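Local atomic coordinates of cellobiose 2-epimerase (Caldibacillus thermoamylovorans, PDB entry 5ZHB), a protein that interconverts cellobiose and 4-O-beta-D-glucosyl-D-mannose by epimerising the reducing-end sugar at C2. Residues A115-Y119 with E191-L196. Numbering follows the deposited sequence.
Sequences AFGVY and EAYTNL
Tyr-119 lies against Glu-191 where helices 111-128 and 183-199 run side by side, their local axes 7.9 Å apart. The backbones draw close at Ala-192, whose CA is 4.1 Å from Tyr-119 CA; its small CB packs tightly on Ala-115 O (3.1 Å) and rests 4.0 Å from Tyr-119 CB. With Tyr-119 CG anti to its own N (chi1 -171°), the ring presents one face to Glu-191. Tyr-119 CD1 meets Asn-195 CB at 3.7 Å, near the ring plane. Tyr-119 CE1 lies 3.6 Å from Glu-191 CG, which makes a CH-pi contact over the face. Beyond Glu-191 CG its carboxylate stacks on the same ring, the planes 17° apart, beside Tyr-119 CZ and CE2 (CE2 to Glu-191 CD 3.9 Å). At the tip, Tyr-119 OH bonds Arg-379. Asn-195 ND2 donates a hydrogen bond to Tyr-119 O (3.3 Å), in the carbonyl plane on a lone pair, but far from straight (N-H...O 140°); ND2 also bonds Thr-122 and Glu-123, and Asn-195 OD1 bonds Arg-198. On the apolar flank Val-118 CG1 touches Ala-192 CB. With an alanine here, Glu-191 would probably lose the ring face it lies on, and Arg-379 the phenol oxygen. In this buried seam of the (alpha/alpha)6 barrel expected of the family, both carboxylate oxygens are gripped, OE1 by His-188 and OE2 by Arg-379 and Tyr-375, leaving the stacked group little freedom to turn.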
ATOM      1  N   ALA A 115       2.335  -2.446  10.553  1.00 19.95           N
ATOM      2  CA  ALA A 115       2.363  -3.337   9.387  1.00 20.57           C
ATOM      3  C   ALA A 115       3.295  -2.814   8.294  1.00 19.43           C
ATOM      4  O   ALA A 115       4.173  -3.548   7.807  1.00 19.55           O
ATOM      5  CB  ALA A 115       0.951  -3.562   8.859  1.00 20.99           C
ATOM      6  N   PHE A 116       3.101  -1.551   7.898  1.00 19.13           N
ATOM      7  CA  PHE A 116       3.973  -0.927   6.916  1.00 18.78           C
ATOM      8  C   PHE A 116       5.442  -1.003   7.352  1.00 20.00           C
ATOM      9  O   PHE A 116       6.295  -1.165   6.508  1.00 19.79           O
ATOM     10  CB  PHE A 116       3.495   0.484   6.544  1.00 19.77           C
ATOM     11  CG  PHE A 116       2.687   0.395   5.247  1.00 19.63           C
ATOM     12  CD1 PHE A 116       3.323   0.129   4.051  1.00 23.69           C
ATOM     13  CD2 PHE A 116       1.302   0.467   5.252  1.00 22.95           C
ATOM     14  CE1 PHE A 116       2.607  -0.060   2.871  1.00 24.75           C
ATOM     15  CE2 PHE A 116       0.577   0.275   4.071  1.00 24.19           C
ATOM     16  CZ  PHE A 116       1.227   0.016   2.891  1.00 23.68           C
ATOM     17  N   GLY A 117       5.733  -0.909   8.649  1.00 21.69           N
ATOM     18  CA  GLY A 117       7.100  -1.062   9.152  1.00 20.57           C
ATOM     19  C   GLY A 117       7.680  -2.435   8.846  1.00 20.90           C
ATOM     20  O   GLY A 117       8.777  -2.550   8.282  1.00 20.91           O
ATOM     21  N   VAL A 118       6.885  -3.468   9.133  1.00 21.70           N
ATOM     22  CA  VAL A 118       7.295  -4.835   8.834  1.00 21.65           C
ATOM     23  C   VAL A 118       7.563  -5.009   7.351  1.00 22.55           C
ATOM     24  O   VAL A 118       8.602  -5.559   6.952  1.00 22.44           O
ATOM     25  CB  VAL A 118       6.227  -5.819   9.325  1.00 22.36           C
ATOM     26  CG1 VAL A 118       6.448  -7.227   8.785  1.00 20.96           C
ATOM     27  CG2 VAL A 118       6.142  -5.781  10.837  1.00 23.07           C
ATOM     28  N   TYR A 119       6.630  -4.506   6.520  1.00 23.70           N
ATOM     29  CA  TYR A 119       6.761  -4.626   5.075  1.00 21.83           C
ATOM     30  C   TYR A 119       8.056  -3.976   4.579  1.00 21.76           C
ATOM     31  O   TYR A 119       8.760  -4.544   3.740  1.00 22.10           O
ATOM     32  CB  TYR A 119       5.552  -3.944   4.429  1.00 20.34           C
ATOM     33  CG  TYR A 119       5.391  -4.149   2.925  1.00 21.27           C
ATOM     34  CD1 TYR A 119       5.422  -5.416   2.348  1.00 20.60           C
ATOM     35  CD2 TYR A 119       5.167  -3.080   2.090  1.00 21.79           C
ATOM     36  CE1 TYR A 119       5.219  -5.610   0.995  1.00 22.44           C
ATOM     37  CE2 TYR A 119       4.996  -3.249   0.723  1.00 23.49           C
ATOM     38  CZ  TYR A 119       5.001  -4.522   0.172  1.00 22.61           C
ATOM     39  OH  TYR A 119       4.804  -4.646  -1.175  1.00 21.67           O
ATOM     40  N   GLU A 191      -0.197  -8.079   3.653  1.00 20.46           N
ATOM     41  CA  GLU A 191       0.868  -7.667   2.750  1.00 21.62           C
ATOM     42  C   GLU A 191       2.214  -7.753   3.474  1.00 22.23           C
ATOM     43  O   GLU A 191       3.173  -8.278   2.948  1.00 18.37           O
ATOM     44  CB  GLU A 191       0.536  -6.241   2.307  1.00 19.65           C
ATOM     45  CG  GLU A 191       1.627  -5.503   1.542  1.00 22.84           C
ATOM     46  CD  GLU A 191       1.229  -4.050   1.333  1.00 21.62           C
ATOM     47  OE1 GLU A 191       0.938  -3.373   2.341  1.00 21.38           O
ATOM     48  OE2 GLU A 191       1.146  -3.618   0.183  1.00 21.36           O
ATOM     49  N   ALA A 192       2.282  -7.160   4.670  1.00 19.80           N
ATOM     50  CA  ALA A 192       3.510  -7.126   5.447  1.00 21.50           C
ATOM     51  C   ALA A 192       3.984  -8.537   5.811  1.00 21.25           C
ATOM     52  O   ALA A 192       5.159  -8.893   5.672  1.00 21.24           O
ATOM     53  CB  ALA A 192       3.213  -6.318   6.681  1.00 22.59           C
ATOM     54  N   TYR A 193       3.049  -9.342   6.285  1.00 22.87           N
ATOM     55  CA  TYR A 193       3.375 -10.683   6.747  1.00 24.76           C
ATOM     56  C   TYR A 193       3.818 -11.574   5.595  1.00 25.72           C
ATOM     57  O   TYR A 193       4.669 -12.428   5.811  1.00 27.81           O
ATOM     58  CB  TYR A 193       2.180 -11.334   7.438  1.00 23.32           C
ATOM     59  CG  TYR A 193       1.910 -10.865   8.863  1.00 24.12           C
ATOM     60  CD1 TYR A 193       2.558  -9.759   9.408  1.00 24.80           C
ATOM     61  CD2 TYR A 193       0.998 -11.547   9.658  1.00 22.85           C
ATOM     62  CE1 TYR A 193       2.314  -9.361  10.705  1.00 23.85           C
ATOM     63  CE2 TYR A 193       0.749 -11.161  10.964  1.00 23.61           C
ATOM     64  CZ  TYR A 193       1.425 -10.075  11.497  1.00 23.84           C
ATOM     65  OH  TYR A 193       1.140  -9.679  12.783  1.00 23.13           O
ATOM     66  N   THR A 194       3.228 -11.398   4.400  1.00 25.13           N
ATOM     67  CA  THR A 194       3.730 -12.074   3.203  1.00 22.98           C
ATOM     68  C   THR A 194       5.226 -11.825   3.021  1.00 25.18           C
ATOM     69  O   THR A 194       5.997 -12.767   2.769  1.00 25.68           O
ATOM     70  CB  THR A 194       2.961 -11.623   1.969  1.00 22.09           C
ATOM     71  OG1 THR A 194       1.623 -11.997   2.265  1.00 22.42           O
ATOM     72  CG2 THR A 194       3.395 -12.325   0.694  1.00 22.86           C
ATOM     73  N   ASN A 195       5.644 -10.564   3.170  1.00 23.83           N
ATOM     74  CA  ASN A 195       7.033 -10.176   2.945  1.00 21.22           C
ATOM     75  C   ASN A 195       7.937 -10.717   4.054  1.00 22.91           C
ATOM     76  O   ASN A 195       9.108 -11.075   3.797  1.00 24.97           O
ATOM     77  CB  ASN A 195       7.140  -8.666   2.723  1.00 23.91           C
ATOM     78  CG  ASN A 195       8.139  -8.296   1.660  1.00 23.38           C
ATOM     79  OD1 ASN A 195       8.176  -8.911   0.580  1.00 24.75           O
ATOM     80  ND2 ASN A 195       8.973  -7.295   1.934  1.00 25.54           N
ATOM     81  N   LEU A 196       7.391 -10.785   5.272  1.00 22.94           N
ATOM     82  CA  LEU A 196       8.137 -11.287   6.419  1.00 27.98           C
ATOM     83  C   LEU A 196       8.430 -12.772   6.189  1.00 30.01           C
ATOM     84  O   LEU A 196       9.552 -13.233   6.409  1.00 27.58           O
ATOM     85  CB  LEU A 196       7.376 -11.029   7.717  1.00 27.52           C
ATOM     86  CG  LEU A 196       8.051 -11.494   9.019  1.00 27.23           C
ATOM     87  CD1 LEU A 196       9.456 -10.934   9.216  1.00 25.89           C
ATOM     88  CD2 LEU A 196       7.201 -11.145  10.215  1.00 27.11           C
TER